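Local coordinates for protein probable AP endonuclease (African swine fever virus, PDB 6KI3) that probably cleaves DNA on the 5' side of apurinic or apyrimidinic sites during repair, and probably acts as a 3'-5' exonuclease, using three zinc ions, at residues T24-S29 against I59-D64; V81-Y86 against Y145-H150; Q103-I108 against K115-H120. All blocks are in the same frame, centred on the assembly; numbering follows the deposited sequence.

Contacts 2 and 3 bring H83, H120 and E147 from three adjacent strands of a TIM barrel to one zinc ion, while contact 1 is packing on the outside. Contact 1 joins the start of helix 25-39 to the loop and first turn of helix 63-76. The centre of contact 2 is about 6 Å from that of the chain. Strand 116-120 lies between strands 79-83 and 143-147, and helix 96-112 packs on it in contact 3. The centres of contacts 1 and 2 are about 20 Å apart, of 1 and 3 about 16 Å, of 2 and 3 about 10 Å. Contact 1 closes first, and contact 3 is nested within contact 2. Contacts 1 and 3 touch through I59, I61 and I108.

Contact 1 (T24-S29 against I59-D64); sequences TCITNS and INIQED. With nucleotides of chain C.
I26 and I61 meet through their apolar side chains, which cross at about a right angle. In I26 the CB branches two ways. CG1 lies anti to the carbonyl carbon (chi1 -60°), and the chain then runs straight on to CD1 (chi2 180°). This extended branch carries the methyl away from helix 25-39 to the I61 side chain. CB, CG1 and CG2 of I26 stay farther back, and CD1 does the touching. I26 CD1 sits 3.7 Å from I61 CB and 3.9 Å from I61 CG1. It is also 4.0 Å from I61 CD1, so the methyl rests across the CB, CG1 and CD1 of I61. I61 also packs on L69 and I108.

The contact belongs to the outer layer of a TIM barrel. There the first turn of helix 25-39 meets the loop and first turn of helix 63-76. D65 ties the two helices together: it accepts from I26 N through OD2 and pairs with T27 OG1 through OD1. N60, beside I61, packs against the backbone of DG3 and DA4 of chain C.

At the other end of the contact, T24 CG2 is 3.8 Å from D64 CB. T24 holds the N-cap position of helix 25-39, but its side chain makes no capping bond. The carboxylate of D64 turns elsewhere, and its OD2 is hydrogen-bonded to T23 OG1.

Contact 2 (V81-Y86 against Y145-H150); sequences VAHGTY and YLETPH. With ZN (zinc ion), chain K; ZN (zinc ion), chain J; nucleotides of chain D; nucleotides of chain B.
V81 CG2 meets Y145 CD2 obliquely at 4.3 Å, a loose apolar contact. Strand 116-120 runs between their two strands.

Two residues further along each strand, H83 and E147 meet through a zinc ion. H83 NE2 binds the ion of chain K at 2.2 Å, and E147 OE2 binds it at 2.1 Å. The imidazole and the carboxylate are turned 74° apart. H83 ND1 gives a hydrogen bond to G84 O at 2.7 Å, on a lone pair in the carbonyl plane. This bond fixes the rotation of the imidazole and leaves NE2 for the metal.

E147 is fully extended, with CG anti to the backbone N (chi1 -177°), and this carries its carboxylate out to both metals. OE1 binds the zinc ion of chain J at 2.1 Å, so the carboxylate bridges the two ions. H120 also binds the first ion, D184, H223 and E276 the second, and a DNA phosphate is a further ligand at each. C2 of DC9 of chain B lies over one face of the Y86 ring, offset toward the rim, and Y86 CB packs on the base of DG10 of chain D. With a third zinc ion held by H187, D236 and H238, the pair forms the three-zinc cluster, at the C-terminal end of the barrel strands, that characterises the endonuclease IV active site.

Contact 3 (Q103-I108 against K115-H120); sequences QQELLI and KGLVLH. With ZN (zinc ion), chain K.
L117 packs against E105 and L106 across the beta-alpha-beta unit made of strand 79-83, helix 96-112 and strand 116-120. This is the repeating element of a TIM barrel, with the helix laid on the outside of the strands. L117 CD2 is the main point of touch. It lies 3.8 Å from L106 CD2 and 4.0 Å from E105 CB. L106 CD2 is also 3.8 Å from L117 CB. Both helix side chains cross L117 at about a right angle. In L117, CG anti to the backbone N (chi1 -173°) sends the branch toward the helix, and chi2 of 71° turns CD2 onto these two residues.

I102 and A82 also touch L117. Farther out, L106 reaches I144 on strand 143-147, and backbone hydrogen bonds of L117 with V143 and Y145 hold the strand itself. The E105 carboxylate is buried beside this apolar patch. Its OE2 has no polar partner in the model, and OE1 lies close to D88 OD2. The two like charges probably raise the pKa of one of the acids. At the far end of the strand, H120 NE2 binds the zinc ion of chain K at 2.1 Å.

Contact 1 (T24-S29 against I59-D64)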
# COMPACT_ATOMS: atom_id res chain seq x y z
N THR A 24 -0.69 22.22 -9.80
CA THR A 24 0.34 21.19 -9.61
C THR A 24 0.43 20.78 -8.15
O THR A 24 1.51 20.72 -7.56
CB THR A 24 1.70 21.69 -10.10
OG1 THR A 24 2.05 22.88 -9.39
CG2 THR A 24 1.66 21.99 -11.59
N CYS A 25 -0.72 20.47 -7.54
CA CYS A 25 -0.75 20.28 -6.09
C CYS A 25 -0.15 18.94 -5.67
O CYS A 25 0.50 18.86 -4.62
CB CYS A 25 -2.19 20.40 -5.59
SG CYS A 25 -2.84 22.07 -5.74
N ILE A 26 -0.34 17.88 -6.46
CA ILE A 26 0.21 16.58 -6.09
C ILE A 26 1.73 16.60 -6.15
O ILE A 26 2.41 16.16 -5.22
CB ILE A 26 -0.39 15.47 -6.97
CG1 ILE A 26 -1.91 15.42 -6.83
CG2 ILE A 26 0.23 14.12 -6.61
CD1 ILE A 26 -2.57 14.36 -7.68
N THR A 27 2.28 17.10 -7.26
CA THR A 27 3.73 17.19 -7.40
C THR A 27 4.32 18.13 -6.36
O THR A 27 5.40 17.86 -5.82
CB THR A 27 4.10 17.65 -8.81
OG1 THR A 27 3.37 16.87 -9.77
CG2 THR A 27 5.59 17.48 -9.05
N ASN A 28 3.64 19.23 -6.07
CA ASN A 28 4.10 20.15 -5.03
C ASN A 28 4.13 19.46 -3.67
O ASN A 28 5.08 19.64 -2.90
CB ASN A 28 3.19 21.38 -4.98
CG ASN A 28 3.43 22.23 -3.74
OD1 ASN A 28 2.73 22.11 -2.74
ND2 ASN A 28 4.43 23.11 -3.81
N SER A 29 3.11 18.65 -3.36
CA SER A 29 3.09 17.93 -2.09
C SER A 29 4.23 16.92 -2.02
O SER A 29 4.88 16.79 -0.98
CB SER A 29 1.74 17.24 -1.91
OG SER A 29 1.52 16.28 -2.93
N ILE A 59 -11.49 12.16 -11.24
CA ILE A 59 -10.04 12.30 -11.29
C ILE A 59 -9.64 13.62 -10.64
O ILE A 59 -10.22 14.67 -10.94
CB ILE A 59 -9.54 12.22 -12.74
CG1 ILE A 59 -9.98 10.91 -13.39
CG2 ILE A 59 -8.03 12.38 -12.80
CD1 ILE A 59 -9.44 9.68 -12.70
N ASN A 60 -8.66 13.57 -9.74
CA ASN A 60 -8.20 14.78 -9.06
C ASN A 60 -7.04 15.45 -9.79
O ASN A 60 -6.98 16.68 -9.84
CB ASN A 60 -7.78 14.45 -7.62
CG ASN A 60 -8.89 13.81 -6.82
OD1 ASN A 60 -8.66 12.86 -6.07
ND2 ASN A 60 -10.10 14.33 -6.96
N ILE A 61 -6.12 14.65 -10.34
CA ILE A 61 -4.90 15.20 -10.91
C ILE A 61 -5.21 15.94 -12.21
O ILE A 61 -6.04 15.51 -13.02
CB ILE A 61 -3.86 14.08 -11.12
CG1 ILE A 61 -2.51 14.66 -11.55
CG2 ILE A 61 -4.37 13.06 -12.13
CD1 ILE A 61 -1.38 13.66 -11.47
N GLN A 62 -4.54 17.08 -12.40
CA GLN A 62 -4.76 17.94 -13.55
C GLN A 62 -3.57 17.88 -14.51
O GLN A 62 -2.54 17.27 -14.21
CB GLN A 62 -5.04 19.38 -13.10
CG GLN A 62 -5.96 19.47 -11.89
CD GLN A 62 -6.99 20.58 -12.00
OE1 GLN A 62 -8.12 20.35 -12.45
NE2 GLN A 62 -6.60 21.79 -11.60
N GLU A 63 -3.73 18.53 -15.67
CA GLU A 63 -2.78 18.36 -16.76
C GLU A 63 -1.37 18.80 -16.37
O GLU A 63 -0.41 18.04 -16.51
CB GLU A 63 -3.26 19.14 -17.99
N ASP A 64 -1.23 20.04 -15.88
CA ASP A 64 0.09 20.52 -15.46
C ASP A 64 0.67 19.63 -14.38
O ASP A 64 1.89 19.39 -14.34
CB ASP A 64 -0.00 21.96 -14.97
CG ASP A 64 -0.43 22.92 -16.06
OD1 ASP A 64 -0.25 22.60 -17.26
OD2 ASP A 64 -0.95 24.01 -15.72
P DA C 4 -8.16 18.00 -5.00
OP1 DA C 4 -7.26 17.67 -6.12
OP2 DA C 4 -7.71 18.93 -3.94
O5' DA C 4 -9.52 18.58 -5.61
C5' DA C 4 -10.34 17.73 -6.40
C4' DA C 4 -11.75 18.27 -6.50
O4' DA C 4 -12.40 18.20 -5.20
C3' DA C 4 -11.86 19.72 -6.96
O3' DA C 4 -12.93 19.84 -7.87
C2' DA C 4 -12.11 20.49 -5.66
C1' DA C 4 -12.87 19.47 -4.82
N9 DA C 4 -12.65 19.62 -3.38
C8 DA C 4 -11.44 19.76 -2.75
N7 DA C 4 -11.54 19.86 -1.44
C5 DA C 4 -12.90 19.78 -1.20
C6 DA C 4 -13.66 19.81 -0.01
N6 DA C 4 -13.12 19.96 1.20
N1 DA C 4 -15.00 19.70 -0.12
C2 DA C 4 -15.54 19.55 -1.34
N3 DA C 4 -14.93 19.50 -2.53
C4 DA C 4 -13.60 19.62 -2.38
P DG C 3 -5.83 13.80 -0.20
OP1 DG C 3 -4.71 13.26 -1.00
OP2 DG C 3 -5.55 14.67 0.96
O5' DG C 3 -6.80 14.59 -1.19
C5' DG C 3 -7.51 13.87 -2.19
C4' DG C 3 -8.56 14.74 -2.84
O4' DG C 3 -9.75 14.80 -2.01
C3' DG C 3 -8.14 16.19 -3.08
O3' DG C 3 -8.63 16.61 -4.34
C2' DG C 3 -8.82 16.93 -1.94
C1' DG C 3 -10.11 16.14 -1.79
N9 DG C 3 -10.72 16.25 -0.47
C8 DG C 3 -10.06 16.29 0.74
N7 DG C 3 -10.87 16.38 1.76
C5 DG C 3 -12.14 16.39 1.19
C6 DG C 3 -13.41 16.47 1.81
O6 DG C 3 -13.68 16.55 3.01
N1 DG C 3 -14.44 16.45 0.86
C2 DG C 3 -14.26 16.36 -0.50
N2 DG C 3 -15.37 16.35 -1.24
N3 DG C 3 -13.07 16.29 -1.08
C4 DG C 3 -12.06 16.31 -0.18

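Contact 2 (V81-Y86 against Y145-H150)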
# COMPACT_ATOMS: atom_id res chain seq x y z
N VAL A 81 3.20 4.75 -6.13
CA VAL A 81 2.02 3.94 -6.39
C VAL A 81 0.80 4.79 -6.09
O VAL A 81 0.80 5.63 -5.18
CB VAL A 81 2.02 2.63 -5.57
CG1 VAL A 81 1.91 2.92 -4.08
CG2 VAL A 81 0.91 1.70 -6.03
N ALA A 82 -0.25 4.59 -6.87
CA ALA A 82 -1.52 5.28 -6.67
C ALA A 82 -2.48 4.36 -5.94
O ALA A 82 -2.60 3.18 -6.29
CB ALA A 82 -2.11 5.73 -8.01
N HIS A 83 -3.15 4.89 -4.93
CA HIS A 83 -4.21 4.15 -4.25
C HIS A 83 -5.53 4.44 -4.95
O HIS A 83 -5.88 5.61 -5.17
CB HIS A 83 -4.28 4.53 -2.77
CG HIS A 83 -5.08 3.57 -1.95
ND1 HIS A 83 -6.40 3.26 -2.22
CD2 HIS A 83 -4.76 2.85 -0.85
CE1 HIS A 83 -6.85 2.39 -1.33
NE2 HIS A 83 -5.87 2.13 -0.49
N GLY A 84 -6.25 3.38 -5.31
CA GLY A 84 -7.52 3.56 -5.96
C GLY A 84 -8.57 4.14 -5.03
O GLY A 84 -8.42 4.14 -3.81
N THR A 85 -9.64 4.65 -5.63
CA THR A 85 -10.74 5.16 -4.84
C THR A 85 -11.44 4.01 -4.12
O THR A 85 -11.28 2.84 -4.45
CB THR A 85 -11.75 5.90 -5.72
OG1 THR A 85 -12.51 4.96 -6.47
CG2 THR A 85 -11.03 6.84 -6.67
N TYR A 86 -12.24 4.37 -3.11
CA TYR A 86 -13.01 3.37 -2.39
C TYR A 86 -14.16 2.82 -3.21
O TYR A 86 -14.77 1.82 -2.81
CB TYR A 86 -13.52 3.96 -1.07
CG TYR A 86 -12.42 4.44 -0.16
CD1 TYR A 86 -11.18 3.80 -0.14
CD2 TYR A 86 -12.61 5.53 0.68
CE1 TYR A 86 -10.17 4.24 0.68
CE2 TYR A 86 -11.59 5.97 1.51
CZ TYR A 86 -10.38 5.32 1.51
OH TYR A 86 -9.36 5.75 2.33
N TYR A 145 -2.26 -3.81 -7.65
CA TYR A 145 -1.90 -4.41 -6.37
C TYR A 145 -3.17 -4.67 -5.57
O TYR A 145 -3.85 -3.73 -5.15
CB TYR A 145 -0.93 -3.52 -5.59
CG TYR A 145 0.47 -3.50 -6.14
CD1 TYR A 145 1.38 -4.51 -5.82
CD2 TYR A 145 0.90 -2.48 -6.98
CE1 TYR A 145 2.67 -4.49 -6.32
CE2 TYR A 145 2.19 -2.45 -7.48
CZ TYR A 145 3.07 -3.46 -7.15
OH TYR A 145 4.35 -3.45 -7.65
N LEU A 146 -3.49 -5.94 -5.36
CA LEU A 146 -4.65 -6.31 -4.56
C LEU A 146 -4.28 -6.29 -3.08
O LEU A 146 -3.37 -7.01 -2.65
CB LEU A 146 -5.17 -7.69 -4.97
CG LEU A 146 -5.57 -7.84 -6.44
CD1 LEU A 146 -6.14 -9.22 -6.71
CD2 LEU A 146 -6.55 -6.75 -6.84
N GLU A 147 -4.97 -5.45 -2.31
CA GLU A 147 -4.62 -5.24 -0.91
C GLU A 147 -5.37 -6.20 -0.01
O GLU A 147 -6.55 -6.49 -0.24
CB GLU A 147 -4.92 -3.79 -0.50
CG GLU A 147 -4.52 -3.47 0.93
CD GLU A 147 -4.71 -2.01 1.29
OE1 GLU A 147 -4.50 -1.65 2.46
OE2 GLU A 147 -5.07 -1.22 0.39
N THR A 148 -4.68 -6.70 1.01
CA THR A 148 -5.31 -7.53 2.03
C THR A 148 -6.38 -6.72 2.76
O THR A 148 -6.05 -5.68 3.35
CB THR A 148 -4.26 -8.04 3.02
OG1 THR A 148 -3.57 -6.93 3.60
CG2 THR A 148 -3.26 -8.95 2.32
N PRO A 149 -7.64 -7.14 2.74
CA PRO A 149 -8.69 -6.36 3.40
C PRO A 149 -8.83 -6.68 4.88
O PRO A 149 -8.01 -7.41 5.44
CB PRO A 149 -9.95 -6.75 2.62
CG PRO A 149 -9.69 -8.17 2.23
CD PRO A 149 -8.20 -8.28 1.98
N HIS A 150 -9.86 -6.14 5.51
CA HIS A 150 -10.14 -6.39 6.91
C HIS A 150 -11.64 -6.61 7.09
O HIS A 150 -12.44 -5.78 6.66
CB HIS A 150 -9.66 -5.22 7.79
CG HIS A 150 -10.28 -3.91 7.44
ND1 HIS A 150 -11.46 -3.47 8.00
CD2 HIS A 150 -9.90 -2.94 6.58
CE1 HIS A 150 -11.78 -2.29 7.50
NE2 HIS A 150 -10.84 -1.94 6.64
ZN ZN K . -5.85 0.65 1.10
ZN ZN J . -3.52 0.11 3.22
P DG D 10 -21.86 3.16 -4.71
OP1 DG D 10 -22.61 1.91 -4.94
OP2 DG D 10 -22.27 4.09 -3.64
O5' DG D 10 -20.32 2.79 -4.47
C5' DG D 10 -19.66 1.90 -5.36
C4' DG D 10 -18.98 0.78 -4.60
O4' DG D 10 -18.03 1.33 -3.65
C3' DG D 10 -19.91 -0.11 -3.78
O3' DG D 10 -19.40 -1.43 -3.74
C2' DG D 10 -19.88 0.55 -2.40
C1' DG D 10 -18.45 1.06 -2.32
N9 DG D 10 -18.31 2.29 -1.55
C8 DG D 10 -19.04 3.45 -1.68
N7 DG D 10 -18.68 4.39 -0.86
C5 DG D 10 -17.65 3.83 -0.12
C6 DG D 10 -16.86 4.37 0.92
O6 DG D 10 -16.94 5.50 1.42
N1 DG D 10 -15.92 3.47 1.39
C2 DG D 10 -15.75 2.19 0.90
N2 DG D 10 -14.78 1.46 1.48
N3 DG D 10 -16.47 1.66 -0.08
C4 DG D 10 -17.40 2.54 -0.54
P DC B 9 -10.36 6.23 10.03
OP1 DC B 9 -9.21 5.87 10.82
OP2 DC B 9 -10.62 7.63 9.75
O5' DC B 9 -10.23 5.44 8.67
C5' DC B 9 -9.91 4.07 8.73
C4' DC B 9 -9.97 3.44 7.36
O4' DC B 9 -11.33 3.41 6.90
C3' DC B 9 -9.21 4.16 6.27
O3' DC B 9 -7.90 3.61 6.20
C2' DC B 9 -9.97 3.78 5.02
C1' DC B 9 -11.34 3.31 5.50
N1 DC B 9 -12.42 4.14 5.02
C2 DC B 9 -13.25 3.66 4.01
O2 DC B 9 -13.05 2.53 3.56
N3 DC B 9 -14.26 4.43 3.57
C4 DC B 9 -14.44 5.65 4.07
N4 DC B 9 -15.43 6.38 3.59
C5 DC B 9 -13.61 6.16 5.10
C6 DC B 9 -12.62 5.39 5.53

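Contact 3 (Q103-I108 against K115-H120)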
# COMPACT_ATOMS: atom_id res chain seq x y z
N GLN A 103 -10.19 2.01 -15.44
CA GLN A 103 -9.44 2.04 -16.68
C GLN A 103 -8.80 3.40 -16.92
O GLN A 103 -7.70 3.48 -17.48
CB GLN A 103 -10.35 1.67 -17.86
CG GLN A 103 -9.59 1.21 -19.09
CD GLN A 103 -8.77 -0.04 -18.84
OE1 GLN A 103 -9.18 -0.92 -18.08
NE2 GLN A 103 -7.61 -0.13 -19.47
N GLN A 104 -9.47 4.46 -16.48
CA GLN A 104 -8.95 5.80 -16.58
C GLN A 104 -7.73 6.00 -15.69
O GLN A 104 -6.77 6.54 -16.12
CB GLN A 104 -10.00 6.83 -16.22
CG GLN A 104 -11.32 6.63 -16.92
CD GLN A 104 -12.35 7.66 -16.56
OE1 GLN A 104 -13.50 7.32 -16.32
NE2 GLN A 104 -11.96 8.92 -16.52
N GLU A 105 -7.80 5.52 -14.47
CA GLU A 105 -6.70 5.63 -13.52
C GLU A 105 -5.47 4.88 -14.00
O GLU A 105 -4.35 5.39 -13.96
CB GLU A 105 -7.14 5.12 -12.15
CG GLU A 105 -8.08 6.05 -11.40
CD GLU A 105 -8.64 5.41 -10.14
OE1 GLU A 105 -9.47 4.49 -10.25
OE2 GLU A 105 -8.23 5.83 -9.03
N LEU A 106 -5.66 3.64 -14.48
CA LEU A 106 -4.54 2.86 -14.98
C LEU A 106 -3.85 3.55 -16.15
O LEU A 106 -2.62 3.57 -16.23
CB LEU A 106 -5.01 1.46 -15.38
CG LEU A 106 -5.52 0.57 -14.24
CD1 LEU A 106 -6.13 -0.70 -14.80
CD2 LEU A 106 -4.40 0.25 -13.27
N LEU A 107 -4.64 4.14 -17.06
CA LEU A 107 -4.05 4.90 -18.15
C LEU A 107 -3.31 6.13 -17.64
O LEU A 107 -2.22 6.46 -18.12
CB LEU A 107 -5.13 5.30 -19.16
N ILE A 108 -3.89 6.81 -16.65
CA ILE A 108 -3.25 7.99 -16.08
C ILE A 108 -1.95 7.61 -15.38
O ILE A 108 -0.96 8.35 -15.43
CB ILE A 108 -4.22 8.72 -15.12
CG1 ILE A 108 -5.38 9.33 -15.91
CG2 ILE A 108 -3.50 9.79 -14.32
CD1 ILE A 108 -6.49 9.87 -15.03
N LYS A 115 3.86 3.46 -10.73
CA LYS A 115 4.14 2.05 -10.95
C LYS A 115 2.93 1.14 -10.80
O LYS A 115 2.91 0.05 -11.38
CB LYS A 115 5.24 1.58 -9.99
CG LYS A 115 6.48 2.47 -9.99
CD LYS A 115 7.29 2.31 -11.26
CE LYS A 115 8.58 3.11 -11.20
NZ LYS A 115 9.45 2.89 -12.38
N GLY A 116 1.92 1.55 -10.03
CA GLY A 116 0.80 0.64 -9.83
C GLY A 116 -0.41 1.34 -9.25
O GLY A 116 -0.39 2.54 -8.95
N LEU A 117 -1.48 0.56 -9.10
CA LEU A 117 -2.74 1.03 -8.54
C LEU A 117 -3.24 0.01 -7.53
O LEU A 117 -3.38 -1.18 -7.86
CB LEU A 117 -3.79 1.24 -9.63
CG LEU A 117 -5.11 1.89 -9.19
CD1 LEU A 117 -4.90 3.36 -8.86
CD2 LEU A 117 -6.18 1.72 -10.25
N VAL A 118 -3.50 0.46 -6.31
CA VAL A 118 -3.95 -0.41 -5.23
C VAL A 118 -5.47 -0.47 -5.24
O VAL A 118 -6.15 0.56 -5.19
CB VAL A 118 -3.43 0.08 -3.87
CG1 VAL A 118 -3.91 -0.84 -2.76
CG2 VAL A 118 -1.91 0.17 -3.88
N LEU A 119 -6.01 -1.69 -5.30
CA LEU A 119 -7.44 -1.93 -5.17
C LEU A 119 -7.69 -2.82 -3.96
O LEU A 119 -6.88 -3.69 -3.64
CB LEU A 119 -8.03 -2.57 -6.43
CG LEU A 119 -7.93 -1.77 -7.73
CD1 LEU A 119 -8.74 -2.43 -8.84
CD2 LEU A 119 -8.37 -0.33 -7.51
N HIS A 120 -8.82 -2.59 -3.30
CA HIS A 120 -9.16 -3.33 -2.09
C HIS A 120 -9.89 -4.62 -2.44
O HIS A 120 -10.89 -4.59 -3.17
CB HIS A 120 -10.02 -2.48 -1.16
CG HIS A 120 -9.24 -1.43 -0.42
ND1 HIS A 120 -9.82 -0.57 0.49
CD2 HIS A 120 -7.93 -1.10 -0.46
CE1 HIS A 120 -8.90 0.24 0.97
NE2 HIS A 120 -7.74 -0.06 0.42
ZN ZN K . -5.85 0.65 1.10